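Local coordinates for protein heroin esterase (Rhodococcus sp., PDB 1LZL) that probably hydrolyses the acetyl ester groups of heroin, acting as a serine esterase of the alpha/beta hydrolase fold, at residues A[158-163]-A[288-293]; A[254-257]-A[262-265]; A[281-286]-A[305-310]. All blocks are in the same frame, centred on the assembly; numbering follows the deposited sequence.

Interaction 1 of 3, residues A[158-163]-A[288-293]; sequences GQSAGG and TFHGSA. Unlike the reference sequence in segment 158-163: Gln159 (reference Glu).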
loop_
_atom_site.group_PDB
_atom_site.type_symbol
_atom_site.label_atom_id
_atom_site.label_comp_id
_atom_site.label_asym_id
_atom_site.label_seq_id
_atom_site.Cartn_x
_atom_site.Cartn_y
_atom_site.Cartn_z
ATOM N N GLY A 158 -1.346 -3.005 0.010
ATOM C CA GLY A 158 -0.925 -1.754 -0.599
ATOM C C GLY A 158 0.503 -1.435 -0.161
ATOM O O GLY A 158 1.059 -2.140 0.678
ATOM N N GLN A 159 1.054 -0.372 -0.752
ATOM C CA GLN A 159 2.409 0.049 -0.444
ATOM C C GLN A 159 2.396 1.438 0.184
ATOM O O GLN A 159 1.645 2.306 -0.314
ATOM C CB GLN A 159 3.250 0.095 -1.755
ATOM C CG GLN A 159 4.710 0.460 -1.564
ATOM C CD GLN A 159 5.573 0.338 -2.801
ATOM O OE1 GLN A 159 6.758 0.011 -2.751
ATOM N NE2 GLN A 159 4.992 0.608 -3.968
ATOM N N SER A 160 3.247 1.663 1.198
ATOM C CA SER A 160 3.459 2.983 1.827
ATOM C C SER A 160 2.119 3.559 2.282
ATOM O O SER A 160 1.430 2.842 3.041
ATOM C CB SER A 160 4.169 3.905 0.836
ATOM O OG SER A 160 4.475 5.141 1.447
ATOM N N ALA A 161 1.672 4.750 1.871
ATOM C CA ALA A 161 0.328 5.196 2.278
ATOM C C ALA A 161 -0.744 4.201 1.880
ATOM O O ALA A 161 -1.744 4.059 2.593
ATOM C CB ALA A 161 0.038 6.558 1.611
ATOM N N GLY A 162 -0.553 3.514 0.748
ATOM C CA GLY A 162 -1.517 2.481 0.343
ATOM C C GLY A 162 -1.555 1.311 1.318
ATOM O O GLY A 162 -2.591 0.661 1.470
ATOM N N GLY A 163 -0.419 1.023 1.961
ATOM C CA GLY A 163 -0.415 0.033 3.039
ATOM C C GLY A 163 -1.142 0.523 4.263
ATOM O O GLY A 163 -1.785 -0.271 4.977
ATOM N N THR A 288 18.447 -1.327 2.723
ATOM C CA THR A 288 17.420 -0.798 1.833
ATOM C C THR A 288 16.898 0.553 2.307
ATOM O O THR A 288 17.243 1.009 3.401
ATOM C CB THR A 288 16.246 -1.788 1.775
ATOM O OG1 THR A 288 15.869 -2.063 3.126
ATOM C CG2 THR A 288 16.670 -3.075 1.103
ATOM N N PHE A 289 16.050 1.177 1.478
ATOM C CA PHE A 289 15.444 2.461 1.896
ATOM C C PHE A 289 13.980 2.442 1.434
ATOM O O PHE A 289 13.561 1.563 0.694
ATOM C CB PHE A 289 16.240 3.664 1.379
ATOM C CG PHE A 289 16.427 3.743 -0.124
ATOM C CD1 PHE A 289 15.426 4.276 -0.922
ATOM C CD2 PHE A 289 17.591 3.290 -0.741
ATOM C CE1 PHE A 289 15.599 4.348 -2.291
ATOM C CE2 PHE A 289 17.782 3.353 -2.114
ATOM C CZ PHE A 289 16.766 3.872 -2.889
ATOM N N HIS A 290 13.238 3.506 1.876
ATOM C CA HIS A 290 11.854 3.587 1.419
ATOM C C HIS A 290 11.708 3.657 -0.088
ATOM O O HIS A 290 12.142 4.664 -0.667
ATOM C CB HIS A 290 11.205 4.818 2.046
ATOM C CG HIS A 290 9.722 4.850 1.753
ATOM N ND1 HIS A 290 8.819 4.220 2.564
ATOM C CD2 HIS A 290 9.000 5.470 0.780
ATOM C CE1 HIS A 290 7.576 4.426 2.093
ATOM N NE2 HIS A 290 7.672 5.188 1.015
ATOM N N GLY A 291 11.103 2.687 -0.767
ATOM C CA GLY A 291 11.019 2.733 -2.230
ATOM C C GLY A 291 12.234 2.148 -2.939
ATOM O O GLY A 291 12.271 2.220 -4.190
ATOM N N SER A 292 13.197 1.541 -2.236
ATOM C CA SER A 292 14.308 0.936 -3.003
ATOM C C SER A 292 13.882 -0.231 -3.872
ATOM O O SER A 292 14.601 -0.675 -4.817
ATOM C CB SER A 292 15.468 0.578 -2.059
ATOM O OG SER A 292 15.080 -0.397 -1.089
ATOM N N ALA A 293 12.676 -0.787 -3.617
ATOM C CA ALA A 293 12.129 -1.784 -4.550
ATOM C C ALA A 293 12.024 -1.231 -5.962
ATOM O O ALA A 293 11.988 -1.986 -6.925
ATOM C CB ALA A 293 10.751 -2.220 -4.080
#
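Ser160 and His290 meet side chain to side chain, and their pairing accounts for most of the 113 Å² buried here. In the conformer described, one of two modelled for Ser160, the serine hydroxyl lies at the edge of the imidazole, in the ring plane, with Ser160 OG 3.2 Å from His290 NE2. Ser160 OG is equally close to His290 CE1, at 3.2 Å, so the oxygen faces the CE1-NE2 side of the ring. Behind it, Ser160 CB stands 3.7 Å from His290 NE2. On the histidine, chi1 of -173° swings CG opposite the backbone N and carries the ring toward Ser160, whose CA is 8.4 Å from His290 CA. The other ring nitrogen, ND1, is hydrogen-bonded to Asp260, which helps to fix the ring's rotation; the Trp209 ring meets the imidazole. Ser160 has phi/psi of 54°/-123°, the strained backbone of a nucleophile elbow, within the sequence GQSAGG that fits GxSxG. The geometry is consistent with a Ser160-His290-Asp260 catalytic triad. Ser160 sits in the sharp turn between strand 153-159 and helix 161-176, while His290 comes from the loop joining strand 280-285, an edge strand of the sheet, to helix 299-315.

Interaction 2 of 3, residues A[254-257]-A[262-265]; sequences LSTM and LRDE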
loop_
_atom_site.group_PDB
_atom_site.type_symbol
_atom_site.label_atom_id
_atom_site.label_comp_id
_atom_site.label_asym_id
_atom_site.label_seq_id
_atom_site.Cartn_x
_atom_site.Cartn_y
_atom_site.Cartn_z
ATOM N N LEU A 254 4.048 -8.328 6.163
ATOM C CA LEU A 254 4.438 -6.910 6.340
ATOM C C LEU A 254 5.925 -6.785 6.091
ATOM O O LEU A 254 6.713 -7.511 6.734
ATOM C CB LEU A 254 4.068 -6.432 7.752
ATOM C CG LEU A 254 4.024 -4.916 7.944
ATOM C CD1 LEU A 254 3.112 -4.525 9.084
ATOM C CD2 LEU A 254 5.428 -4.341 8.209
ATOM N N SER A 255 6.353 -5.942 5.167
ATOM C CA SER A 255 7.769 -5.698 4.931
ATOM C C SER A 255 8.131 -4.267 5.297
ATOM O O SER A 255 7.358 -3.310 5.156
ATOM C CB SER A 255 8.157 -5.987 3.468
ATOM O OG SER A 255 7.387 -5.115 2.614
ATOM N N THR A 256 9.362 -4.092 5.787
ATOM C CA THR A 256 9.942 -2.785 6.097
ATOM C C THR A 256 11.351 -2.738 5.522
ATOM O O THR A 256 11.995 -3.737 5.151
ATOM C CB THR A 256 9.969 -2.552 7.627
ATOM O OG1 THR A 256 10.747 -3.595 8.246
ATOM C CG2 THR A 256 8.567 -2.577 8.226
ATOM N N MET A 257 11.877 -1.511 5.407
ATOM C CA MET A 257 13.197 -1.232 4.866
ATOM C C MET A 257 14.060 -0.583 5.937
ATOM O O MET A 257 13.558 0.122 6.792
ATOM C CB MET A 257 13.096 -0.342 3.635
ATOM C CG MET A 257 12.172 -0.895 2.566
ATOM S SD MET A 257 12.782 -2.380 1.761
ATOM C CE MET A 257 11.348 -3.422 1.707
ATOM N N LEU A 262 9.459 4.855 8.206
ATOM C CA LEU A 262 8.291 4.022 8.529
ATOM C C LEU A 262 8.692 2.678 9.109
ATOM O O LEU A 262 7.800 1.883 9.498
ATOM C CB LEU A 262 7.500 3.792 7.240
ATOM C CG LEU A 262 6.954 5.059 6.550
ATOM C CD1 LEU A 262 6.271 4.704 5.246
ATOM C CD2 LEU A 262 6.012 5.785 7.491
ATOM N N ARG A 263 9.979 2.353 9.150
ATOM C CA ARG A 263 10.379 0.987 9.533
ATOM C C ARG A 263 9.838 0.574 10.880
ATOM O O ARG A 263 9.255 -0.510 11.055
ATOM C CB ARG A 263 11.931 0.969 9.535
ATOM C CG ARG A 263 12.524 -0.385 9.933
ATOM C CD ARG A 263 14.014 -0.123 10.297
ATOM N NE ARG A 263 14.105 0.535 11.582
ATOM C CZ ARG A 263 15.166 1.278 11.970
ATOM N NH1 ARG A 263 16.194 1.455 11.144
ATOM N NH2 ARG A 263 15.132 1.821 13.181
ATOM N N ASP A 264 10.039 1.414 11.911
ATOM C CA ASP A 264 9.699 0.940 13.246
ATOM C C ASP A 264 8.192 0.796 13.377
ATOM O O ASP A 264 7.776 -0.186 14.036
ATOM C CB ASP A 264 10.201 1.910 14.326
ATOM C CG ASP A 264 11.710 1.955 14.452
ATOM O OD1 ASP A 264 12.434 1.209 13.761
ATOM O OD2 ASP A 264 12.175 2.790 15.258
ATOM N N GLU A 265 7.353 1.680 12.823
ATOM C CA GLU A 265 5.908 1.501 13.043
ATOM C C GLU A 265 5.442 0.243 12.343
ATOM O O GLU A 265 4.501 -0.410 12.769
ATOM C CB GLU A 265 5.173 2.768 12.593
ATOM C CG GLU A 265 5.132 3.009 11.096
ATOM C CD GLU A 265 4.920 4.503 10.803
ATOM O OE1 GLU A 265 5.764 5.289 11.275
ATOM O OE2 GLU A 265 3.919 4.865 10.135
#
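Thr256 and Met257 of the strand end meet Arg263 in the first turn of helix 263-275, and the contact is one of close packing. The Met257 carbonyl lies against the aliphatic root of the arginine: Met257 O is 3.3 Å from Arg263 CB and, a little farther along the chain, 3.5 Å from Arg263 CD. Thr256 presents its methyl to the helix backbone, with Thr256 CG2 3.6 Å from Arg263 O, while its OG1 lies 4.0 Å from Arg263 CG. The two side chains cross at about a right angle. Thr256 holds OG1 between its backbone N and carbonyl carbon (chi1 59°), which leaves CG2 to face the Arg263 carbonyl; the hydroxyl itself is hydrogen-bonded to Ser284 on the next strand. Beyond CD, the arginine chain bends at chi3 (74°) and turns its guanidinium from the strand to Asp264. There it forms a salt bridge, side-on, with both nitrogens donating to one oxygen: Arg263 NE to Asp264 OD1 is 2.8 Å and Arg263 NH2 to Asp264 OD1 is also 2.8 Å, with OD1 in the guanidinium plane. NH1 binds the Glu258 carbonyl, so three nitrogens hold the group's rotation. Asp264 OD2 in turn accepts from the backbone of Ser199, at helix 198-202. The contact closes the tight connection between strand 252-257 and helix 263-275, the first half of a beta-alpha-beta unit completed by strand 280-285, which lies beside strand 252-257 and parallel to it in the sheet.

Interaction 3 of 3, residues A[281-286]-A[305-310]; sequences ELHSFP and AAEALT. Unlike the reference sequence in segment 305-310: Glu307 (reference Lys), Ala308 (reference Pro), Leu309 (reference His), Thr310 (reference Cys).
Glu307 reaches from its helix to three side chains of the strand, Glu281, His283 and Phe285, and 83 Å² of its surface is buried by them. From CB the chain runs extended, with CG opposite the backbone N (chi1 179°), so the carboxylate is carried straight at the strand. Glu307 CG comes first, 4.0 Å from Glu281 OE2, and Glu307 CD follows at 3.7 Å from that same oxygen. The two acids approach from opposite directions, with Glu281 OE2 3.8 Å from Glu307 OE2. At the tip, His283 ND1 gives Glu307 OE2 a nearly straight hydrogen bond of 2.6 Å (163°), in the ring plane and on the syn lone pair. Tyr253 OH also hydrogen-bonds to OE2, and the two partners probably help to offset the like charges. Glu307 OE1 lies 3.1 Å from His283 ND1, the carboxylate and ring being nearly coplanar. Glu307 OE2 also touches Phe285 CZ at 3.7 Å, obliquely to that ring, while CZ lies over one face of His283. Strand 281-285 and helix 305-310 run antiparallel (172°), their axes 11.7 Å apart: a C-terminal helix packed on the last strand of an alpha/beta hydrolase sheet, with a His-carboxylate hydrogen bond bridging the two.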
loop_
_atom_site.group_PDB
_atom_site.type_symbol
_atom_site.label_atom_id
_atom_site.label_comp_id
_atom_site.label_asym_id
_atom_site.label_seq_id
_atom_site.Cartn_x
_atom_site.Cartn_y
_atom_site.Cartn_z
ATOM N N GLU A 281 3.896 -12.838 8.633
ATOM C CA GLU A 281 5.263 -12.854 8.127
ATOM C C GLU A 281 5.735 -11.406 8.166
ATOM O O GLU A 281 5.106 -10.537 7.561
ATOM C CB GLU A 281 5.334 -13.361 6.682
ATOM C CG GLU A 281 6.766 -13.396 6.169
ATOM C CD GLU A 281 6.977 -14.245 4.941
ATOM O OE1 GLU A 281 5.980 -14.749 4.333
ATOM O OE2 GLU A 281 8.125 -14.418 4.558
ATOM N N LEU A 282 6.810 -11.188 8.906
ATOM C CA LEU A 282 7.422 -9.868 9.032
ATOM C C LEU A 282 8.823 -9.926 8.422
ATOM O O LEU A 282 9.578 -10.848 8.758
ATOM C CB LEU A 282 7.528 -9.427 10.506
ATOM C CG LEU A 282 8.429 -8.197 10.759
ATOM C CD1 LEU A 282 7.898 -6.942 10.060
ATOM C CD2 LEU A 282 8.525 -7.996 12.269
ATOM N N HIS A 283 9.174 -9.039 7.507
ATOM C CA HIS A 283 10.520 -9.038 6.953
ATOM C C HIS A 283 11.031 -7.613 6.833
ATOM O O HIS A 283 10.474 -6.832 6.041
ATOM C CB HIS A 283 10.478 -9.736 5.599
ATOM C CG HIS A 283 11.832 -10.220 5.166
ATOM N ND1 HIS A 283 11.963 -11.092 4.101
ATOM C CD2 HIS A 283 13.068 -9.978 5.630
ATOM C CE1 HIS A 283 13.250 -11.352 3.939
ATOM N NE2 HIS A 283 13.967 -10.700 4.855
ATOM N N SER A 284 12.047 -7.293 7.647
ATOM C CA SER A 284 12.772 -6.016 7.481
ATOM C C SER A 284 14.023 -6.326 6.693
ATOM O O SER A 284 14.884 -7.132 7.100
ATOM C CB SER A 284 13.087 -5.424 8.833
ATOM O OG SER A 284 13.396 -4.015 8.794
ATOM N N PHE A 285 14.157 -5.697 5.522
ATOM C CA PHE A 285 15.224 -6.046 4.582
ATOM C C PHE A 285 16.445 -5.188 4.886
ATOM O O PHE A 285 16.285 -3.992 5.259
ATOM C CB PHE A 285 14.743 -5.778 3.142
ATOM C CG PHE A 285 13.813 -6.852 2.610
ATOM C CD1 PHE A 285 12.448 -6.757 2.873
ATOM C CD2 PHE A 285 14.293 -7.954 1.898
ATOM C CE1 PHE A 285 11.554 -7.734 2.453
ATOM C CE2 PHE A 285 13.409 -8.950 1.462
ATOM C CZ PHE A 285 12.061 -8.825 1.750
ATOM N N PRO A 286 17.650 -5.740 4.806
ATOM C CA PRO A 286 18.857 -4.993 5.169
ATOM C C PRO A 286 19.338 -4.091 4.031
ATOM O O PRO A 286 19.230 -4.449 2.850
ATOM C CB PRO A 286 19.845 -6.153 5.407
ATOM C CG PRO A 286 19.467 -7.170 4.376
ATOM C CD PRO A 286 17.936 -7.128 4.359
ATOM N N ALA A 305 10.726 -8.963 -4.139
ATOM C CA ALA A 305 9.647 -9.196 -5.119
ATOM C C ALA A 305 9.208 -10.636 -5.228
ATOM O O ALA A 305 8.020 -10.970 -5.319
ATOM C CB ALA A 305 10.095 -8.658 -6.496
ATOM N N ALA A 306 10.201 -11.532 -5.231
ATOM C CA ALA A 306 9.863 -12.970 -5.277
ATOM C C ALA A 306 9.087 -13.380 -4.048
ATOM O O ALA A 306 8.119 -14.148 -4.099
ATOM C CB ALA A 306 11.136 -13.784 -5.436
ATOM N N GLU A 307 9.531 -12.854 -2.891
ATOM C CA GLU A 307 8.836 -13.234 -1.655
ATOM C C GLU A 307 7.442 -12.660 -1.607
ATOM O O GLU A 307 6.525 -13.283 -1.082
ATOM C CB GLU A 307 9.636 -12.699 -0.475
ATOM C CG GLU A 307 9.035 -12.995 0.904
ATOM C CD GLU A 307 10.057 -12.633 1.973
ATOM O OE1 GLU A 307 11.086 -13.348 2.134
ATOM O OE2 GLU A 307 9.858 -11.617 2.661
ATOM N N ALA A 308 7.226 -11.483 -2.172
ATOM C CA ALA A 308 5.881 -10.889 -2.197
ATOM C C ALA A 308 4.937 -11.824 -2.953
ATOM O O ALA A 308 3.833 -12.096 -2.518
ATOM C CB ALA A 308 5.890 -9.508 -2.810
ATOM N N LEU A 309 5.388 -12.347 -4.099
ATOM C CA LEU A 309 4.520 -13.270 -4.857
ATOM C C LEU A 309 4.279 -14.582 -4.104
ATOM O O LEU A 309 3.151 -15.068 -4.079
ATOM C CB LEU A 309 5.171 -13.549 -6.209
ATOM C CG LEU A 309 5.183 -12.411 -7.228
ATOM C CD1 LEU A 309 5.835 -12.936 -8.513
ATOM C CD2 LEU A 309 3.801 -11.855 -7.541
ATOM N N THR A 310 5.350 -15.110 -3.498
ATOM C CA THR A 310 5.209 -16.310 -2.675
ATOM C C THR A 310 4.187 -16.083 -1.558
ATOM O O THR A 310 3.292 -16.892 -1.274
ATOM C CB THR A 310 6.555 -16.750 -2.097
ATOM O OG1 THR A 310 7.351 -17.234 -3.203
ATOM C CG2 THR A 310 6.397 -17.931 -1.170
#

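In the fold
All three contacts sit on one alpha/beta hydrolase sheet, at strands 153-159, 252-257 and 280-285. Interaction 2 is nested inside the chain loop closed by interaction 1 and ends before interaction 3 opens; interactions 1 and 3 alternate along the sequence. Their centres are 9 Å (1 and 2), 12 Å (1 and 3) and 11 Å (2 and 3) apart. Strands 252-257 and 280-285 are sheet neighbours, joined by the Leu254-Glu281 backbone pair. Met257 packs against Thr288 and Phe289, and Leu262 against His290, so interaction 2 borders the segment that brings the histidine to the probable nucleophile. Strand 280-285 of interaction 3 leads in sequence into the loop that carries this histidine.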